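Local coordinates for DotU family type IV/VI secretion system protein (Acinetobacter baumannii, PDB 6Y4R) that probably serves as an inner-membrane building block of the type VI secretion system, its largely helical cytoplasmic domain being the part described here, at residues A[79-82]-A[83-87]; A[86-90]-A[91-95]. One frame throughout, in Å; residues are numbered along the deposited sequence.

Interaction 1: residues A[79-82]-A[83-87]; sequences FNLQ and NSWLI
F79 and N83 pack against each other one turn apart on the outer surface of the short helix 79-85, as an i to i+4 aromatic-amide pair. The CB of N83 lies 3.4 Å from the carbonyl oxygen F79 O, the same atom that accepts the helical hydrogen bond from N83 N. CG stays close to that oxygen, because chi1 of -80° sets it anti to its own carbonyl carbon and directs the side chain back toward the preceding turn. The two amide branches then part. OD1 of N83 stays 4.0 Å from F79 O, whereas ND2 ends over one face of the phenyl group, displaced toward the rim and 3.0 Å from F79 CZ. Amide and ring planes stand 78° apart, so the nitrogen is presented to the face without the two groups stacking. F79 has its own CG anti to the backbone nitrogen (chi1 169°), which swings the ring across the end of the N83 side chain, so that one face meets ND2.

A second i to i+4 pair lines the buried flank. There L81 CD1 approaches the six-membered ring of W85 at CE3, 4.3 Å away. The indole continues to F30 and R31 on helix 27-47, and its NE1 is hydrogen-bonded to D67 OD1. Q82 likewise uses its polar end elsewhere: NE2 donates to the carbonyl oxygens of I70 and Q73, tying this helix to the end of helix 52-71 and the loop beyond.

The backbone completes the turns through S84 N to N80 O and L86 N to Q82 O. L81 O accepts two bonds, one from W85 N at 3.0 Å and a weak one from the hydroxyl S84 OG at 3.3 Å.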
ATOM      1  N   PHE A  79      -5.257  19.209   7.335  1.00 36.29           N
ATOM      2  CA  PHE A  79      -6.331  19.739   6.501  1.00 37.37           C
ATOM      3  C   PHE A  79      -5.814  20.204   5.140  1.00 29.74           C
ATOM      4  O   PHE A  79      -6.468  19.965   4.122  1.00 33.49           O
ATOM      5  CB  PHE A  79      -7.045  20.862   7.272  1.00 47.18           C
ATOM      6  CG  PHE A  79      -8.016  21.686   6.458  1.00 54.06           C
ATOM      7  CD1 PHE A  79      -7.717  23.009   6.139  1.00 57.92           C
ATOM      8  CD2 PHE A  79      -9.242  21.164   6.051  1.00 59.46           C
ATOM      9  CE1 PHE A  79      -8.612  23.797   5.407  1.00 61.81           C
ATOM     10  CE2 PHE A  79     -10.154  21.939   5.319  1.00 61.53           C
ATOM     11  CZ  PHE A  79      -9.835  23.262   4.999  1.00 64.25           C
ATOM     12  N   ASN A  80      -4.641  20.859   5.091  1.00 26.71           N
ATOM     13  CA  ASN A  80      -4.105  21.288   3.797  1.00 27.48           C
ATOM     14  C   ASN A  80      -3.507  20.150   2.988  1.00 28.34           C
ATOM     15  O   ASN A  80      -3.594  20.176   1.757  1.00 36.43           O
ATOM     16  CB  ASN A  80      -3.058  22.400   3.946  1.00 31.61           C
ATOM     17  CG  ASN A  80      -3.633  23.692   4.484  1.00 44.39           C
ATOM     18  OD1 ASN A  80      -4.819  23.992   4.279  1.00 46.52           O
ATOM     19  ND2 ASN A  80      -2.794  24.479   5.163  1.00 50.50           N
ATOM     20  N   LEU A  81      -2.946  19.127   3.634  1.00 30.43           N
ATOM     21  CA  LEU A  81      -2.434  18.000   2.858  1.00 29.50           C
ATOM     22  C   LEU A  81      -3.571  17.177   2.279  1.00 30.34           C
ATOM     23  O   LEU A  81      -3.475  16.684   1.149  1.00 25.30           O
ATOM     24  CB  LEU A  81      -1.514  17.131   3.703  1.00 29.79           C
ATOM     25  CG  LEU A  81      -1.252  15.706   3.205  1.00 29.57           C
ATOM     26  CD1 LEU A  81      -0.337  15.707   1.996  1.00 23.85           C
ATOM     27  CD2 LEU A  81      -0.603  14.945   4.344  1.00 28.54           C
ATOM     28  N   GLN A  82      -4.667  17.045   3.029  1.00 39.59           N
ATOM     29  CA  GLN A  82      -5.837  16.341   2.514  1.00 23.05           C
ATOM     30  C   GLN A  82      -6.480  17.127   1.378  1.00 23.40           C
ATOM     31  O   GLN A  82      -6.856  16.549   0.355  1.00 43.37           O
ATOM     32  CB  GLN A  82      -6.826  16.076   3.652  1.00 23.64           C
ATOM     33  CG  GLN A  82      -6.234  15.171   4.761  1.00 23.46           C
ATOM     34  CD  GLN A  82      -7.126  15.041   5.988  1.00 24.34           C
ATOM     35  OE1 GLN A  82      -7.706  16.018   6.458  1.00 29.07           O
ATOM     36  NE2 GLN A  82      -7.232  13.834   6.513  1.00 24.39           N
ATOM     37  N   ASN A  83      -6.566  18.452   1.507  1.00 23.89           N
ATOM     38  CA  ASN A  83      -7.208  19.252   0.464  1.00 33.31           C
ATOM     39  C   ASN A  83      -6.434  19.261  -0.846  1.00 34.60           C
ATOM     40  O   ASN A  83      -7.038  19.432  -1.914  1.00 40.57           O
ATOM     41  CB  ASN A  83      -7.437  20.680   0.931  1.00 31.41           C
ATOM     42  CG  ASN A  83      -8.651  20.815   1.812  1.00 40.37           C
ATOM     43  OD1 ASN A  83      -9.637  20.072   1.658  1.00 54.19           O
ATOM     44  ND2 ASN A  83      -8.629  21.812   2.691  1.00 30.57           N
ATOM     45  N   SER A  84      -5.105  19.183  -0.794  1.00 23.67           N
ATOM     46  CA  SER A  84      -4.366  19.055  -2.045  1.00 23.64           C
ATOM     47  C   SER A  84      -4.412  17.622  -2.580  1.00 26.05           C
ATOM     48  O   SER A  84      -4.419  17.410  -3.797  1.00 30.56           O
ATOM     49  CB  SER A  84      -2.940  19.578  -1.877  1.00 24.71           C
ATOM     50  OG  SER A  84      -2.117  18.674  -1.175  1.00 28.75           O
ATOM     51  N   TRP A  85      -4.469  16.626  -1.700  1.00 24.40           N
ATOM     52  CA  TRP A  85      -4.429  15.244  -2.161  1.00 27.03           C
ATOM     53  C   TRP A  85      -5.735  14.843  -2.834  1.00 28.28           C
ATOM     54  O   TRP A  85      -5.719  14.132  -3.847  1.00 38.95           O
ATOM     55  CB  TRP A  85      -4.122  14.315  -0.985  1.00 31.75           C
ATOM     56  CG  TRP A  85      -3.553  12.972  -1.367  1.00 32.44           C
ATOM     57  CD1 TRP A  85      -4.238  11.795  -1.518  1.00 31.04           C
ATOM     58  CD2 TRP A  85      -2.173  12.668  -1.623  1.00 28.18           C
ATOM     59  NE1 TRP A  85      -3.366  10.780  -1.848  1.00 29.55           N
ATOM     60  CE2 TRP A  85      -2.095  11.292  -1.921  1.00 25.06           C
ATOM     61  CE3 TRP A  85      -0.994  13.427  -1.616  1.00 26.43           C
ATOM     62  CZ2 TRP A  85      -0.888  10.662  -2.222  1.00 26.15           C
ATOM     63  CZ3 TRP A  85       0.199  12.802  -1.915  1.00 24.10           C
ATOM     64  CH2 TRP A  85       0.246  11.436  -2.220  1.00 27.81           C
ATOM     65  N   LEU A  86      -6.879  15.293  -2.295  1.00 26.07           N
ATOM     66  CA  LEU A  86      -8.186  14.858  -2.798  1.00 23.79           C
ATOM     67  C   LEU A  86      -8.446  15.328  -4.228  1.00 24.41           C
ATOM     68  O   LEU A  86      -9.339  14.793  -4.899  1.00 29.71           O
ATOM     69  CB  LEU A  86      -9.283  15.329  -1.838  1.00 24.40           C
ATOM     70  CG  LEU A  86      -9.560  16.827  -1.705  1.00 30.32           C
ATOM     71  CD1 LEU A  86     -10.474  17.403  -2.810  1.00 25.98           C
ATOM     72  CD2 LEU A  86     -10.067  17.161  -0.304  1.00 25.38           C
ATOM     73  N   ILE A  87      -7.688  16.319  -4.703  1.00 24.49           N
ATOM     74  CA  ILE A  87      -7.757  16.737  -6.101  1.00 36.30           C
ATOM     75  C   ILE A  87      -7.576  15.544  -7.030  1.00 33.28           C
ATOM     76  O   ILE A  87      -8.272  15.395  -8.044  1.00 26.69           O
ATOM     77  CB  ILE A  87      -6.706  17.824  -6.382  1.00 31.67           C
ATOM     78  CG1 ILE A  87      -7.006  19.085  -5.567  1.00 31.29           C
ATOM     79  CG2 ILE A  87      -6.650  18.120  -7.874  1.00 34.49           C
ATOM     80  CD1 ILE A  87      -8.450  19.547  -5.714  1.00 36.79           C
TER

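Interaction 2: residues A[86-90]-A[91-95]; sequences LISPL and QLSLF
P89 and L92 lie side by side and point the same way where helix 90-95 begins, with P89 at the N-cap position. The pyrrolidine CD meets the CD2 methyl of L92 at 4.1 Å, making a small apolar patch on the first turn. L92 has CG anti to its backbone nitrogen (chi1 177°), which runs the leucine along the proline ring.

S88 and S93 form a second pair, in which S88 OG lies beside the CB of S93 and 4.0 Å from S93 OG. P89 O opens the helical bonding: S93 N donates to it at 2.8 Å and L92 N adds a weak bond. The first-turn amides of L90 and Q91 are held by the carboxylate of D67, on helix 52-71.

The L90 side chain packs on R31, I34 and L35 of helix 27-47. At the far end of the helix the ring of F95 makes an edge-to-face contact with Y60, while Q91 O lies in the plane of the F95 ring at its edge. The backbone bond that follows those to P89 O runs from L94 N to L90 O, at 2.9 Å.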
ATOM      1  N   LEU A  86      -6.879  15.293  -2.295  1.00 26.07           N
ATOM      2  CA  LEU A  86      -8.186  14.858  -2.798  1.00 23.79           C
ATOM      3  C   LEU A  86      -8.446  15.328  -4.228  1.00 24.41           C
ATOM      4  O   LEU A  86      -9.339  14.793  -4.899  1.00 29.71           O
ATOM      5  CB  LEU A  86      -9.283  15.329  -1.838  1.00 24.40           C
ATOM      6  CG  LEU A  86      -9.560  16.827  -1.705  1.00 30.32           C
ATOM      7  CD1 LEU A  86     -10.474  17.403  -2.810  1.00 25.98           C
ATOM      8  CD2 LEU A  86     -10.067  17.161  -0.304  1.00 25.38           C
ATOM      9  N   ILE A  87      -7.688  16.319  -4.703  1.00 24.49           N
ATOM     10  CA  ILE A  87      -7.757  16.737  -6.101  1.00 36.30           C
ATOM     11  C   ILE A  87      -7.576  15.544  -7.030  1.00 33.28           C
ATOM     12  O   ILE A  87      -8.272  15.395  -8.044  1.00 26.69           O
ATOM     13  CB  ILE A  87      -6.706  17.824  -6.382  1.00 31.67           C
ATOM     14  CG1 ILE A  87      -7.006  19.085  -5.567  1.00 31.29           C
ATOM     15  CG2 ILE A  87      -6.650  18.120  -7.874  1.00 34.49           C
ATOM     16  CD1 ILE A  87      -8.450  19.547  -5.714  1.00 36.79           C
ATOM     17  N   SER A  88      -6.571  14.704  -6.733  1.00 29.58           N
ATOM     18  CA  SER A  88      -6.324  13.476  -7.481  1.00 26.50           C
ATOM     19  C   SER A  88      -5.650  12.474  -6.566  1.00 28.96           C
ATOM     20  O   SER A  88      -4.423  12.497  -6.423  1.00 39.48           O
ATOM     21  CB  SER A  88      -5.453  13.720  -8.710  1.00 29.31           C
ATOM     22  OG  SER A  88      -5.500  12.570  -9.542  1.00 38.08           O
ATOM     23  N   PRO A  89      -6.388  11.575  -5.949  1.00 23.28           N
ATOM     24  CA  PRO A  89      -5.728  10.499  -5.207  1.00 31.46           C
ATOM     25  C   PRO A  89      -5.014   9.569  -6.167  1.00 34.96           C
ATOM     26  O   PRO A  89      -5.389   9.436  -7.333  1.00 42.34           O
ATOM     27  CB  PRO A  89      -6.870   9.805  -4.456  1.00 22.63           C
ATOM     28  CG  PRO A  89      -8.078  10.695  -4.635  1.00 23.35           C
ATOM     29  CD  PRO A  89      -7.843  11.600  -5.791  1.00 23.80           C
ATOM     30  N   LEU A  90      -3.940   8.947  -5.671  1.00 30.75           N
ATOM     31  CA  LEU A  90      -3.055   8.178  -6.556  1.00 27.69           C
ATOM     32  C   LEU A  90      -3.732   6.920  -7.095  1.00 34.04           C
ATOM     33  O   LEU A  90      -3.354   6.411  -8.162  1.00 28.74           O
ATOM     34  CB  LEU A  90      -1.777   7.792  -5.828  1.00 27.47           C
ATOM     35  CG  LEU A  90      -0.895   8.970  -5.444  1.00 26.64           C
ATOM     36  CD1 LEU A  90       0.421   8.515  -4.771  1.00 26.30           C
ATOM     37  CD2 LEU A  90      -0.638   9.830  -6.666  1.00 22.84           C
ATOM     38  N   GLN A  91      -4.726   6.399  -6.374  1.00 38.28           N
ATOM     39  CA  GLN A  91      -5.510   5.301  -6.917  1.00 32.51           C
ATOM     40  C   GLN A  91      -6.230   5.731  -8.173  1.00 41.32           C
ATOM     41  O   GLN A  91      -6.286   4.980  -9.153  1.00 46.75           O
ATOM     42  CB  GLN A  91      -6.520   4.797  -5.890  1.00 28.91           C
ATOM     43  CG  GLN A  91      -6.016   3.683  -4.986  1.00 29.44           C
ATOM     44  CD  GLN A  91      -5.933   2.339  -5.732  1.00 37.61           C
ATOM     45  OE1 GLN A  91      -6.862   1.942  -6.445  1.00 42.37           O
ATOM     46  NE2 GLN A  91      -4.821   1.639  -5.558  1.00 39.68           N
ATOM     47  N   LEU A  92      -6.707   6.976  -8.195  1.00 46.94           N
ATOM     48  CA  LEU A  92      -7.480   7.470  -9.327  1.00 38.44           C
ATOM     49  C   LEU A  92      -6.556   7.984 -10.418  1.00 33.47           C
ATOM     50  O   LEU A  92      -6.800   7.758 -11.611  1.00 26.48           O
ATOM     51  CB  LEU A  92      -8.407   8.588  -8.841  1.00 25.20           C
ATOM     52  CG  LEU A  92      -9.294   9.337  -9.827  1.00 28.19           C
ATOM     53  CD1 LEU A  92     -10.449   8.446 -10.234  1.00 27.60           C
ATOM     54  CD2 LEU A  92      -9.809  10.629  -9.251  1.00 26.49           C
ATOM     55  N   SER A  93      -5.438   8.588 -10.009  1.00 27.24           N
ATOM     56  CA  SER A  93      -4.480   9.128 -10.968  1.00 30.96           C
ATOM     57  C   SER A  93      -3.726   8.015 -11.688  1.00 36.32           C
ATOM     58  O   SER A  93      -3.633   8.025 -12.924  1.00 43.49           O
ATOM     59  CB  SER A  93      -3.535  10.112 -10.255  1.00 25.09           C
ATOM     60  OG  SER A  93      -2.455  10.545 -11.069  1.00 25.84           O
ATOM     61  N   LEU A  94      -3.251   7.008 -10.953  1.00 34.61           N
ATOM     62  CA  LEU A  94      -2.410   5.978 -11.560  1.00 38.35           C
ATOM     63  C   LEU A  94      -3.179   4.749 -12.032  1.00 41.08           C
ATOM     64  O   LEU A  94      -2.710   4.045 -12.935  1.00 26.94           O
ATOM     65  CB  LEU A  94      -1.337   5.506 -10.570  1.00 31.47           C
ATOM     66  CG  LEU A  94      -0.334   6.527 -10.043  1.00 24.80           C
ATOM     67  CD1 LEU A  94       0.775   5.845  -9.234  1.00 24.45           C
ATOM     68  CD2 LEU A  94       0.265   7.313 -11.205  1.00 25.98           C
ATOM     69  N   PHE A  95      -4.346   4.470 -11.468  1.00 25.68           N
ATOM     70  CA  PHE A  95      -5.097   3.297 -11.875  1.00 31.56           C
ATOM     71  C   PHE A  95      -6.508   3.626 -12.320  1.00 30.39           C
ATOM     72  O   PHE A  95      -7.253   2.706 -12.647  1.00 32.41           O
ATOM     73  CB  PHE A  95      -5.142   2.272 -10.726  1.00 30.62           C
ATOM     74  CG  PHE A  95      -3.784   1.899 -10.200  1.00 27.68           C
ATOM     75  CD1 PHE A  95      -3.283   2.507  -9.074  1.00 24.93           C
ATOM     76  CD2 PHE A  95      -3.004   0.950 -10.853  1.00 31.53           C
ATOM     77  CE1 PHE A  95      -2.017   2.192  -8.591  1.00 23.57           C
ATOM     78  CE2 PHE A  95      -1.749   0.614 -10.381  1.00 32.35           C
ATOM     79  CZ  PHE A  95      -1.250   1.246  -9.247  1.00 31.76           C
TER

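Interactions 1 and 2 are consecutive along the chain, share L86 and I87, and have centres about 12 Å apart. The loop between helix 79-85 and helix 90-95 brings their buried flanks together, where W85 CZ2 packs on L90 CD1 at 3.6 Å. D67 joins them through polar bonds: its OD1 accepts from both W85 NE1 and L90 N, and its OD2 from Q91 N, so one carboxylate holds the indole and the start of the next helix. R31 of helix 27-47 also spans the two, touching W85, L90 and S93 and donating from NH2 to S88 O. Helix 79-85 thus packs on helix 27-47 and is hydrogen-bonded to helix 52-71, whereas helix 90-95 packs on both.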